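Local coordinates for CghA (Chaetomium globosum, PDB 6KBC), which is a mostly beta, nearly helix-free protein of the calycin clan, with two family domains, and holds the ligand WK1 in a pocket, at residues 89-94 / 152-157; 93-98 / 131-136; 172-177 / 284-289; 271-276 / 327-332. One frame throughout, in Å; residues are numbered along the deposited sequence.

Contact 1: residues 89-94 / 152-157; sequences TVWSQH and GRITGS. With WK1 ((2S)-3-[(2S,4E)-4-[[(1R,2S,4aR,6S,8R,8aS)-2-[(E)-but-2-en-2-yl]-6,8-dimethyl-1,2,4a,5,6,7,8,8a-octahydronaphthalen-1-yl]-oxidanyl-methylidene]-3,5-bis(oxidanylidene)pyrrolidin-2-yl]-2-methyl-2-oxidanyl-propanoic acid), chain B.
Trp91 meets Arg153 and Ile154 with the six-membered part of its indole, and Gln93 follows two residues later across the same gap. The indole approaches obliquely: CZ2 lies 3.5 Å from Arg153 O, and CH2 lies 4.0 Å from Ile154 CB. With chi1 at -170° the indole stands opposite the Trp91 amide nitrogen, which swings the ring toward strand 154-162; its NE1 is then bonded to His199 O. Gln93 CG rests over one indole face, displaced toward the rim, while Gln93 OE1 touches Arg153 CG at 3.4 Å. The Gln93 and Arg153 side chains cross at about a right angle. The guanidinium leads away and bonds to Arg130 O and Thr131 OG1. No direct hydrogen bond spans the segments. One water links them instead, accepting from Gln93 NE2 at 3.1 Å and donating to Gly152 O at 3.2 Å. Arg153 and Ile154 together face Ala150 as a classic beta bulge. His94 NE2 donates to WK1 O at 2.6 Å, with the acceptor in the ring plane. The chemistry implies a contact of van der Waals touches bridged by one water, beside a short polar bond to the ligand.

Contact 2: residues 93-98 / 131-136; sequences QHLVVP and TTASFD. With WK1 ((2S)-3-[(2S,4E)-4-[[(1R,2S,4aR,6S,8R,8aS)-2-[(E)-but-2-en-2-yl]-6,8-dimethyl-1,2,4a,5,6,7,8,8a-octahydronaphthalen-1-yl]-oxidanyl-methylidene]-3,5-bis(oxidanylidene)pyrrolidin-2-yl]-2-methyl-2-oxidanyl-propanoic acid), chain B.
Thr131 presses its methyl, not its hydroxyl, between Leu95 and Val97. Thr131 CG2 lies 3.9 Å from Val97 CG1 and 4.0 Å from Leu95 CB, meeting both side chains at a slant. CG2 stands anti to the backbone N of Thr131, which aims the methyl across the gap and leaves OG1 to its partner Arg153. Two residues on, Ala133 CB is met by Leu95 CD1 at 4.1 Å. Leu95 CG is anti to its carbonyl carbon (chi1 -54°), which carries CD1 to Ala133 and also within 4.1 Å of Thr131 CG2. These four residues are all buried, and Phe77, Trp118 and Phe148 pack on the same cluster from neighbouring strands.

The other side is looser. Val96 and Thr132 direct their CB atoms away from the opposing segment, and Val96 is exposed. No hydrogen bond crosses, and even the nearest CA atoms, those of Val97 and Thr131, remain 7.2 Å apart, too far for paired strands. Each strand bonds to its own neighbours instead: Leu95 pairs with Ala79, and Thr132 with Asp149. Side chains meeting across a gap between separately bonded strands are typical of the interior of a curled antiparallel beta structure, consistent with the calycin clan, here close to the WK1 pocket.

Contact 3: residues 172-177 / 284-289; sequences DREAEV and NALRSL
Arg173 and Glu174, on the weakly bonded helical turn 172-175, both meet Leu286 in the connection between strands 280-285 and 288-289, Arg173 at its carbonyl and CB, Glu174 at its CD1. It is a surface junction of a short helix with a strand-linking loop, joining the N-terminal and C-terminal family regions of this calycin-clan protein. The closest CA atoms, Glu174 and Leu286, are 7.0 Å apart.

One hydrogen bond crosses. Arg173 NH2 donates to Leu286 O at 2.9 Å with an N-H...O angle of 159°, and the oxygen sits at the guanidinium edge, near its plane. The nitrogen approaches tilted from the carbonyl plane. The arginine gets there by a bend at chi2 (61°) that brings its end nearer, and the two side chains slide past each other in opposite directions.

Van der Waals packing does the rest. Leu286 CD1 packs on Glu174 CA at 3.8 Å and on Glu174 CG at 4.0 Å, while Leu286 CB lies 3.8 Å from Arg173 NH1. Leu286 also touches Asn272, whose ND2 is bonded to Glu174 O, so a C-terminal strand holds the carbonyl of the same helical turn.

Beyond the Arg173 bond, the charged groups form no further bond across the two segments. Arg173 NH2 and Arg287 NE are 6.8 Å apart, like charges without contact. Glu174 OE2 accepts from Gln170 N within its own part of the chain. Its other oxygen, Glu174 OE1, stops 4.1 Å from Asn284 ND2, with the carboxylate and amide planes turned 82° to each other.

Contact 4: residues 271-276 / 327-332; sequences VNAALY and LEFRSA
Phe329 places CG anti to its carbonyl carbon (chi1 -75°), and with chi2 at -90° the ring presents a face to Leu275 CB; Leu275 in turn sets CG anti to its backbone N (chi1 178°), carrying CD2 to the root of the ring. Leu275 CB sits above the middle of that Phe329 face, 3.7 Å from the ring centroid and almost on the ring normal, which meets the geometry of a CH-pi contact. Leu275 CD2 adds a second touch, 3.8 Å from Phe329 CB. Back toward the start of strand 269-277 the approach turns oblique: Phe329 CE1 lies 3.8 Å from Ala274 C and 4.1 Å from Ala273 CB. The phenyl group thus rests against both side chains and backbone of the opposing strand.

The strand segments 271-276 and 327-330 run at 78° to each other, with axes 8.4 Å apart at their closest. This is near-orthogonal packing of beta strands inside the C-terminal calycin-clan domain, with no hydrogen bond between the two. All four touching residues are buried, and Val303 packs on both Ala273 and Phe329.

Arg330 turns its CB away from this core and grips Glu328 on its own strand. Its NE and NH2 both donate to Glu328 OE2, at 3.1 Å and 3.0 Å, coming from the same face of the carboxylate. Arg304 NE is a further salt-bridge partner of that oxygen, Lys338 pairs with Glu328 OE1, and Asp295 binds Arg330 NH1.

In the fold
Contacts 1 and 2 lie in the N-terminal domain and share strand 90-96, Gln93 and His94; their centres are 11 Å apart, and the two contacts touch. Contacts 3 and 4 form a second pair, with centres 10 Å apart, tied by neighbouring strands 269-277 and 280-285. Between the pairs the centres are 30 to 33 Å apart, on opposite sides of the chain's centre. Along the sequence, contacts 1 and 2 close before contact 3 opens, while the segments of contacts 3 and 4 alternate. Contact 3 joins the N-terminal and C-terminal parts of the protein, whereas contacts 1 and 2 share the pocket residue His94, which bonds WK1.

Contact 1: residues 89-94 / 152-157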
# COMPACT_ATOMS: atom_id res chain seq x y z
N THR A 89 -10.46 16.22 -9.91
CA THR A 89 -9.41 16.82 -9.10
C THR A 89 -8.51 15.75 -8.51
O THR A 89 -8.98 14.72 -8.01
CB THR A 89 -10.00 17.66 -7.97
OG1 THR A 89 -11.02 18.52 -8.47
CG2 THR A 89 -8.90 18.49 -7.34
N VAL A 90 -7.21 15.98 -8.59
CA VAL A 90 -6.25 15.15 -7.88
C VAL A 90 -5.31 16.08 -7.13
O VAL A 90 -5.10 17.24 -7.52
CB VAL A 90 -5.47 14.21 -8.82
CG1 VAL A 90 -6.44 13.26 -9.53
CG2 VAL A 90 -4.65 15.02 -9.81
N TRP A 91 -4.76 15.57 -6.04
CA TRP A 91 -3.92 16.36 -5.15
C TRP A 91 -2.83 15.45 -4.63
O TRP A 91 -3.12 14.43 -4.01
CB TRP A 91 -4.75 16.94 -4.00
CG TRP A 91 -4.07 17.96 -3.15
CD1 TRP A 91 -4.17 19.32 -3.26
CD2 TRP A 91 -3.21 17.70 -2.04
NE1 TRP A 91 -3.41 19.93 -2.28
CE2 TRP A 91 -2.82 18.96 -1.51
CE3 TRP A 91 -2.72 16.54 -1.43
CZ2 TRP A 91 -1.97 19.08 -0.41
CZ3 TRP A 91 -1.88 16.66 -0.33
CH2 TRP A 91 -1.51 17.92 0.17
N SER A 92 -1.58 15.83 -4.89
CA SER A 92 -0.44 15.01 -4.52
C SER A 92 0.63 15.93 -3.97
O SER A 92 1.08 16.84 -4.67
CB SER A 92 0.11 14.22 -5.72
OG SER A 92 -0.86 13.30 -6.21
N GLN A 93 1.03 15.70 -2.73
CA GLN A 93 2.14 16.45 -2.16
C GLN A 93 2.86 15.56 -1.16
O GLN A 93 2.26 14.65 -0.57
CB GLN A 93 1.66 17.73 -1.46
CG GLN A 93 1.27 18.85 -2.39
CD GLN A 93 1.02 20.14 -1.63
OE1 GLN A 93 1.56 20.33 -0.54
NE2 GLN A 93 0.19 21.01 -2.19
N HIS A 94 4.14 15.83 -1.00
CA HIS A 94 4.93 15.29 0.10
C HIS A 94 5.02 16.34 1.19
O HIS A 94 5.26 17.52 0.91
CB HIS A 94 6.33 14.92 -0.36
CG HIS A 94 6.36 13.81 -1.36
ND1 HIS A 94 7.53 13.38 -1.96
CD2 HIS A 94 5.38 13.03 -1.86
CE1 HIS A 94 7.25 12.39 -2.79
NE2 HIS A 94 5.95 12.15 -2.74
N GLY A 152 -2.24 25.66 4.89
CA GLY A 152 -1.93 26.02 3.53
C GLY A 152 -1.71 24.85 2.59
O GLY A 152 -1.41 25.07 1.41
N ARG A 153 -1.86 23.61 3.08
CA ARG A 153 -1.72 22.42 2.25
C ARG A 153 -2.83 21.41 2.55
O ARG A 153 -3.71 21.18 1.72
CB ARG A 153 -0.34 21.79 2.46
CG ARG A 153 0.80 22.60 1.88
CD ARG A 153 2.05 22.47 2.74
NE ARG A 153 1.90 23.17 4.01
CZ ARG A 153 2.71 23.00 5.05
NH1 ARG A 153 3.72 22.15 4.99
NH2 ARG A 153 2.49 23.68 6.17
N ILE A 154 -2.81 20.81 3.74
CA ILE A 154 -3.79 19.79 4.10
C ILE A 154 -4.03 19.82 5.60
O ILE A 154 -3.09 19.87 6.40
CB ILE A 154 -3.36 18.38 3.63
CG1 ILE A 154 -4.43 17.34 4.00
CG2 ILE A 154 -2.01 18.00 4.21
CD1 ILE A 154 -4.13 15.94 3.49
N THR A 155 -5.30 19.76 6.00
CA THR A 155 -5.68 19.62 7.39
C THR A 155 -6.86 18.67 7.50
O THR A 155 -7.74 18.64 6.63
CB THR A 155 -6.08 20.96 8.04
OG1 THR A 155 -7.24 21.47 7.39
CG2 THR A 155 -4.95 21.97 7.93
N GLY A 156 -6.90 17.91 8.58
CA GLY A 156 -8.04 17.07 8.82
C GLY A 156 -7.60 15.70 9.24
O GLY A 156 -6.44 15.48 9.62
N SER A 157 -8.52 14.75 9.16
CA SER A 157 -8.26 13.44 9.71
C SER A 157 -8.81 12.34 8.81
O SER A 157 -9.70 12.54 7.98
CB SER A 157 -8.85 13.28 11.11
OG SER A 157 -10.25 13.39 11.05
O WK1 B . 5.15 10.39 -4.43
C17 WK1 B . 4.13 9.78 -4.20
O1 WK1 B . 3.14 10.32 -3.81
C19 WK1 B . 4.07 8.33 -4.42
O2 WK1 B . 5.22 7.83 -5.01
C18 WK1 B . 2.96 8.03 -5.39
C20 WK1 B . 3.91 7.76 -3.04
C22 WK1 B . 3.45 6.36 -3.08
N WK1 B . 3.07 5.73 -1.83
C21 WK1 B . 3.61 4.52 -1.77
O5 WK1 B . 3.40 3.71 -0.76
C23 WK1 B . 4.33 5.38 -3.67
O4 WK1 B . 4.95 5.51 -4.83
C24 WK1 B . 4.46 4.18 -2.92
C16 WK1 B . 5.24 3.00 -3.27
O3 WK1 B . 5.88 3.02 -4.37
C9 WK1 B . 5.17 1.79 -2.44
C8 WK1 B . 3.89 1.12 -3.02
C12 WK1 B . 2.71 2.00 -3.38
C13 WK1 B . 1.70 2.20 -2.57
C90 WK1 B . 0.55 3.07 -2.96
C14 WK1 B . 2.67 2.66 -4.71
C7 WK1 B . 4.19 0.32 -4.25
C6 WK1 B . 5.14 -0.58 -4.20
C3 WK1 B . 6.05 -0.54 -3.02
C4 WK1 B . 6.38 0.86 -2.55
C5 WK1 B . 7.04 0.73 -1.19
C11 WK1 B . 7.57 2.06 -0.75
C2 WK1 B . 7.27 -1.42 -3.09
C1 WK1 B . 7.68 -1.64 -1.66
C10 WK1 B . 8.75 -2.65 -1.46
C WK1 B . 8.14 -0.32 -1.12
O HOH W 1 -0.25 23.91 -1.35

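Contact 2: residues 93-98 / 131-136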
# COMPACT_ATOMS: atom_id res chain seq x y z
N GLN A 93 1.03 15.70 -2.73
CA GLN A 93 2.14 16.45 -2.16
C GLN A 93 2.86 15.56 -1.16
O GLN A 93 2.26 14.65 -0.57
CB GLN A 93 1.66 17.73 -1.46
CG GLN A 93 1.27 18.85 -2.39
CD GLN A 93 1.02 20.14 -1.63
OE1 GLN A 93 1.56 20.33 -0.54
NE2 GLN A 93 0.19 21.01 -2.19
N HIS A 94 4.14 15.83 -1.00
CA HIS A 94 4.93 15.29 0.10
C HIS A 94 5.02 16.34 1.19
O HIS A 94 5.26 17.52 0.91
CB HIS A 94 6.33 14.92 -0.36
CG HIS A 94 6.36 13.81 -1.36
ND1 HIS A 94 7.53 13.38 -1.96
CD2 HIS A 94 5.38 13.03 -1.86
CE1 HIS A 94 7.25 12.39 -2.79
NE2 HIS A 94 5.95 12.15 -2.74
N LEU A 95 4.81 15.91 2.42
CA LEU A 95 5.16 16.69 3.60
C LEU A 95 6.52 16.18 4.06
O LEU A 95 6.61 15.12 4.68
CB LEU A 95 4.11 16.55 4.69
CG LEU A 95 2.68 16.87 4.28
CD1 LEU A 95 1.75 16.70 5.47
CD2 LEU A 95 2.61 18.28 3.72
N VAL A 96 7.57 16.90 3.72
CA VAL A 96 8.92 16.55 4.14
C VAL A 96 9.19 17.24 5.47
O VAL A 96 9.04 18.46 5.58
CB VAL A 96 9.95 16.95 3.08
CG1 VAL A 96 11.33 16.43 3.46
CG2 VAL A 96 9.52 16.45 1.70
N VAL A 97 9.58 16.46 6.47
CA VAL A 97 9.71 16.98 7.84
C VAL A 97 11.08 16.58 8.38
O VAL A 97 11.69 15.60 7.92
CB VAL A 97 8.58 16.46 8.76
CG1 VAL A 97 7.23 16.92 8.24
CG2 VAL A 97 8.63 14.95 8.88
N PRO A 98 11.59 17.33 9.36
CA PRO A 98 12.87 16.97 9.99
C PRO A 98 12.77 15.98 11.14
O PRO A 98 13.82 15.47 11.57
CB PRO A 98 13.38 18.33 10.50
CG PRO A 98 12.13 19.07 10.83
CD PRO A 98 11.13 18.67 9.77
N THR A 131 4.35 22.04 10.15
CA THR A 131 3.90 20.79 9.53
C THR A 131 3.83 19.69 10.57
O THR A 131 4.84 19.34 11.18
CB THR A 131 4.81 20.36 8.38
OG1 THR A 131 5.03 21.45 7.48
CG2 THR A 131 4.17 19.19 7.64
N THR A 132 2.64 19.12 10.75
CA THR A 132 2.46 17.93 11.56
C THR A 132 1.63 16.94 10.77
O THR A 132 0.58 17.29 10.22
CB THR A 132 1.77 18.26 12.89
OG1 THR A 132 2.37 19.42 13.47
CG2 THR A 132 1.90 17.09 13.85
N ALA A 133 2.11 15.70 10.68
CA ALA A 133 1.34 14.59 10.15
C ALA A 133 1.54 13.43 11.10
O ALA A 133 2.68 13.09 11.43
CB ALA A 133 1.78 14.22 8.72
N SER A 134 0.45 12.84 11.57
CA SER A 134 0.58 11.88 12.64
C SER A 134 -0.38 10.73 12.40
O SER A 134 -1.44 10.89 11.81
CB SER A 134 0.30 12.53 14.00
OG SER A 134 -1.08 12.74 14.17
N PHE A 135 0.01 9.55 12.88
CA PHE A 135 -0.90 8.42 12.90
C PHE A 135 -0.92 7.80 14.29
O PHE A 135 0.02 7.92 15.07
CB PHE A 135 -0.54 7.36 11.83
CG PHE A 135 0.85 6.77 11.96
CD1 PHE A 135 1.10 5.70 12.81
CD2 PHE A 135 1.88 7.24 11.17
CE1 PHE A 135 2.37 5.15 12.90
CE2 PHE A 135 3.15 6.68 11.25
CZ PHE A 135 3.40 5.64 12.12
N ASP A 136 -2.03 7.13 14.58
CA ASP A 136 -2.26 6.51 15.86
C ASP A 136 -2.97 5.19 15.61
O ASP A 136 -3.99 5.16 14.91
CB ASP A 136 -3.11 7.43 16.75
CG ASP A 136 -2.91 7.16 18.22
OD1 ASP A 136 -1.87 7.60 18.77
OD2 ASP A 136 -3.83 6.56 18.83
O WK1 B . 5.15 10.39 -4.43
C17 WK1 B . 4.13 9.78 -4.20
O1 WK1 B . 3.14 10.32 -3.81
C19 WK1 B . 4.07 8.33 -4.42
O2 WK1 B . 5.22 7.83 -5.01
C18 WK1 B . 2.96 8.03 -5.39
C20 WK1 B . 3.91 7.76 -3.04
C22 WK1 B . 3.45 6.36 -3.08
N WK1 B . 3.07 5.73 -1.83
C21 WK1 B . 3.61 4.52 -1.77
O5 WK1 B . 3.40 3.71 -0.76
C23 WK1 B . 4.33 5.38 -3.67
O4 WK1 B . 4.95 5.51 -4.83
C24 WK1 B . 4.46 4.18 -2.92
C16 WK1 B . 5.24 3.00 -3.27
O3 WK1 B . 5.88 3.02 -4.37
C9 WK1 B . 5.17 1.79 -2.44
C8 WK1 B . 3.89 1.12 -3.02
C12 WK1 B . 2.71 2.00 -3.38
C13 WK1 B . 1.70 2.20 -2.57
C90 WK1 B . 0.55 3.07 -2.96
C14 WK1 B . 2.67 2.66 -4.71
C7 WK1 B . 4.19 0.32 -4.25
C6 WK1 B . 5.14 -0.58 -4.20
C3 WK1 B . 6.05 -0.54 -3.02
C4 WK1 B . 6.38 0.86 -2.55
C5 WK1 B . 7.04 0.73 -1.19
C11 WK1 B . 7.57 2.06 -0.75
C2 WK1 B . 7.27 -1.42 -3.09
C1 WK1 B . 7.68 -1.64 -1.66
C10 WK1 B . 8.75 -2.65 -1.46
C WK1 B . 8.14 -0.32 -1.12

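Contact 3: residues 172-177 / 284-289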
# COMPACT_ATOMS: atom_id res chain seq x y z
N ASP A 172 8.13 -15.22 9.41
CA ASP A 172 8.86 -14.29 8.56
C ASP A 172 8.41 -14.41 7.11
O ASP A 172 8.26 -13.40 6.41
CB ASP A 172 10.36 -14.53 8.67
CG ASP A 172 10.94 -14.01 9.97
OD1 ASP A 172 10.19 -13.95 10.97
OD2 ASP A 172 12.13 -13.64 9.97
N ARG A 173 8.18 -15.64 6.64
CA ARG A 173 7.77 -15.88 5.26
C ARG A 173 6.45 -15.17 4.95
O ARG A 173 6.28 -14.59 3.87
CB ARG A 173 7.65 -17.38 5.02
CG ARG A 173 7.13 -17.79 3.64
CD ARG A 173 8.07 -17.30 2.56
NE ARG A 173 7.57 -17.55 1.21
CZ ARG A 173 6.71 -16.77 0.57
NH1 ARG A 173 6.22 -15.69 1.18
NH2 ARG A 173 6.34 -17.07 -0.67
N GLU A 174 5.50 -15.22 5.89
CA GLU A 174 4.19 -14.61 5.66
C GLU A 174 4.24 -13.09 5.66
O GLU A 174 3.33 -12.45 5.13
CB GLU A 174 3.21 -15.11 6.70
CG GLU A 174 3.06 -16.62 6.67
CD GLU A 174 1.79 -17.10 7.35
OE1 GLU A 174 1.26 -18.16 6.97
OE2 GLU A 174 1.32 -16.40 8.28
N ALA A 175 5.28 -12.49 6.23
CA ALA A 175 5.43 -11.04 6.19
C ALA A 175 6.16 -10.57 4.94
O ALA A 175 6.15 -9.36 4.65
CB ALA A 175 6.19 -10.55 7.43
N GLU A 176 6.80 -11.48 4.22
CA GLU A 176 7.62 -11.09 3.09
C GLU A 176 6.76 -10.69 1.91
O GLU A 176 5.70 -11.27 1.67
CB GLU A 176 8.53 -12.26 2.70
CG GLU A 176 9.68 -12.48 3.66
CD GLU A 176 10.66 -13.52 3.16
OE1 GLU A 176 10.23 -14.49 2.50
OE2 GLU A 176 11.87 -13.35 3.41
N VAL A 177 7.22 -9.69 1.17
CA VAL A 177 6.77 -9.44 -0.19
C VAL A 177 7.84 -9.83 -1.21
O VAL A 177 7.56 -9.85 -2.42
CB VAL A 177 6.37 -7.96 -0.38
CG1 VAL A 177 7.59 -7.06 -0.23
CG2 VAL A 177 5.63 -7.71 -1.70
N ASN A 284 -4.90 -16.80 0.76
CA ASN A 284 -3.75 -16.19 1.42
C ASN A 284 -2.58 -16.29 0.44
O ASN A 284 -1.78 -17.23 0.48
CB ASN A 284 -3.47 -16.89 2.74
CG ASN A 284 -2.29 -16.30 3.48
OD1 ASN A 284 -1.85 -15.20 3.18
ND2 ASN A 284 -1.78 -17.03 4.47
N ALA A 285 -2.49 -15.31 -0.44
CA ALA A 285 -1.70 -15.45 -1.67
C ALA A 285 -0.30 -14.91 -1.42
O ALA A 285 -0.04 -13.71 -1.52
CB ALA A 285 -2.38 -14.75 -2.83
N LEU A 286 0.63 -15.81 -1.11
CA LEU A 286 2.03 -15.47 -0.97
C LEU A 286 2.84 -15.99 -2.14
O LEU A 286 4.08 -15.97 -2.10
CB LEU A 286 2.57 -16.04 0.34
CG LEU A 286 1.81 -15.52 1.56
CD1 LEU A 286 2.24 -16.29 2.80
CD2 LEU A 286 2.03 -14.00 1.73
N ARG A 287 2.17 -16.47 -3.18
CA ARG A 287 2.78 -16.98 -4.39
C ARG A 287 2.20 -16.22 -5.58
O ARG A 287 0.98 -16.09 -5.71
CB ARG A 287 2.50 -18.49 -4.53
CG ARG A 287 3.01 -19.13 -5.82
CD ARG A 287 2.59 -20.60 -5.88
NE ARG A 287 3.36 -21.41 -4.92
CZ ARG A 287 3.22 -22.72 -4.79
NH1 ARG A 287 2.35 -23.38 -5.54
NH2 ARG A 287 3.97 -23.38 -3.91
N SER A 288 3.08 -15.70 -6.44
CA SER A 288 2.69 -14.91 -7.61
C SER A 288 2.97 -15.73 -8.87
O SER A 288 4.11 -16.09 -9.13
CB SER A 288 3.48 -13.60 -7.64
OG SER A 288 3.01 -12.71 -8.66
N LEU A 289 1.91 -15.97 -9.67
CA LEU A 289 2.03 -16.88 -10.80
C LEU A 289 2.45 -16.15 -12.07
O LEU A 289 2.14 -14.97 -12.24
CB LEU A 289 0.71 -17.57 -11.06
CG LEU A 289 0.27 -18.40 -9.86
CD1 LEU A 289 -1.15 -18.87 -10.06
CD2 LEU A 289 1.24 -19.59 -9.69

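Contact 4: residues 271-276 / 327-332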
# COMPACT_ATOMS: atom_id res chain seq x y z
N VAL A 271 4.87 -11.79 -4.15
CA VAL A 271 3.62 -11.12 -3.80
C VAL A 271 3.28 -11.38 -2.34
O VAL A 271 3.54 -12.45 -1.80
CB VAL A 271 2.46 -11.57 -4.73
CG1 VAL A 271 2.03 -12.99 -4.43
CG2 VAL A 271 1.27 -10.63 -4.61
N ASN A 272 2.65 -10.39 -1.73
CA ASN A 272 1.95 -10.58 -0.47
C ASN A 272 0.54 -10.05 -0.71
O ASN A 272 0.37 -8.84 -0.89
CB ASN A 272 2.66 -9.85 0.66
CG ASN A 272 2.17 -10.30 2.01
OD1 ASN A 272 0.98 -10.16 2.32
ND2 ASN A 272 3.05 -10.92 2.80
N ALA A 273 -0.43 -10.94 -0.79
CA ALA A 273 -1.77 -10.57 -1.23
C ALA A 273 -2.79 -11.39 -0.48
O ALA A 273 -2.49 -12.45 0.08
CB ALA A 273 -1.96 -10.77 -2.74
N ALA A 274 -4.03 -10.92 -0.52
CA ALA A 274 -5.10 -11.62 0.16
C ALA A 274 -6.41 -11.33 -0.53
O ALA A 274 -6.65 -10.20 -0.97
CB ALA A 274 -5.17 -11.21 1.64
N LEU A 275 -7.25 -12.35 -0.64
CA LEU A 275 -8.62 -12.19 -1.08
C LEU A 275 -9.53 -12.64 0.06
O LEU A 275 -9.32 -13.70 0.65
CB LEU A 275 -8.92 -12.97 -2.34
CG LEU A 275 -10.36 -12.89 -2.83
CD1 LEU A 275 -10.69 -11.49 -3.35
CD2 LEU A 275 -10.60 -13.95 -3.90
N TYR A 276 -10.53 -11.83 0.36
CA TYR A 276 -11.52 -12.15 1.37
C TYR A 276 -12.87 -12.21 0.70
O TYR A 276 -13.11 -11.52 -0.29
CB TYR A 276 -11.54 -11.11 2.48
CG TYR A 276 -10.22 -10.92 3.17
CD1 TYR A 276 -9.28 -10.03 2.66
CD2 TYR A 276 -9.93 -11.60 4.36
CE1 TYR A 276 -8.06 -9.85 3.30
CE2 TYR A 276 -8.72 -11.42 5.00
CZ TYR A 276 -7.79 -10.54 4.47
OH TYR A 276 -6.59 -10.34 5.09
N LEU A 327 -6.59 -9.80 -11.84
CA LEU A 327 -6.16 -10.51 -10.65
C LEU A 327 -6.88 -11.84 -10.61
O LEU A 327 -8.12 -11.88 -10.51
CB LEU A 327 -6.49 -9.75 -9.36
CG LEU A 327 -5.84 -8.39 -9.14
CD1 LEU A 327 -6.25 -7.88 -7.75
CD2 LEU A 327 -4.34 -8.51 -9.29
N GLU A 328 -6.13 -12.93 -10.65
CA GLU A 328 -6.71 -14.26 -10.54
C GLU A 328 -6.20 -14.87 -9.24
O GLU A 328 -5.01 -15.16 -9.12
CB GLU A 328 -6.33 -15.12 -11.73
CG GLU A 328 -6.80 -16.55 -11.65
CD GLU A 328 -5.99 -17.39 -12.61
OE1 GLU A 328 -6.51 -17.69 -13.69
OE2 GLU A 328 -4.82 -17.71 -12.28
N PHE A 329 -7.09 -15.04 -8.27
CA PHE A 329 -6.72 -15.67 -7.01
C PHE A 329 -7.03 -17.16 -7.08
O PHE A 329 -8.05 -17.55 -7.64
CB PHE A 329 -7.48 -15.05 -5.83
CG PHE A 329 -6.98 -13.71 -5.43
CD1 PHE A 329 -5.98 -13.59 -4.49
CD2 PHE A 329 -7.51 -12.56 -6.00
CE1 PHE A 329 -5.53 -12.33 -4.10
CE2 PHE A 329 -7.07 -11.31 -5.63
CZ PHE A 329 -6.07 -11.19 -4.67
N ARG A 330 -6.16 -17.97 -6.50
CA ARG A 330 -6.41 -19.40 -6.40
C ARG A 330 -6.38 -19.82 -4.94
O ARG A 330 -5.58 -19.31 -4.15
CB ARG A 330 -5.37 -20.21 -7.17
CG ARG A 330 -5.25 -19.79 -8.60
CD ARG A 330 -4.52 -20.84 -9.42
NE ARG A 330 -4.21 -20.28 -10.72
CZ ARG A 330 -3.45 -20.87 -11.63
NH1 ARG A 330 -2.92 -22.08 -11.38
NH2 ARG A 330 -3.21 -20.24 -12.79
N SER A 331 -7.25 -20.75 -4.60
CA SER A 331 -7.25 -21.38 -3.29
C SER A 331 -6.76 -22.82 -3.41
O SER A 331 -7.27 -23.57 -4.25
CB SER A 331 -8.65 -21.36 -2.69
OG SER A 331 -8.71 -22.29 -1.61
N ALA A 332 -5.79 -23.20 -2.58
CA ALA A 332 -5.41 -24.60 -2.43
C ALA A 332 -6.31 -25.33 -1.43
O ALA A 332 -5.99 -26.46 -1.02
CB ALA A 332 -3.95 -24.71 -1.98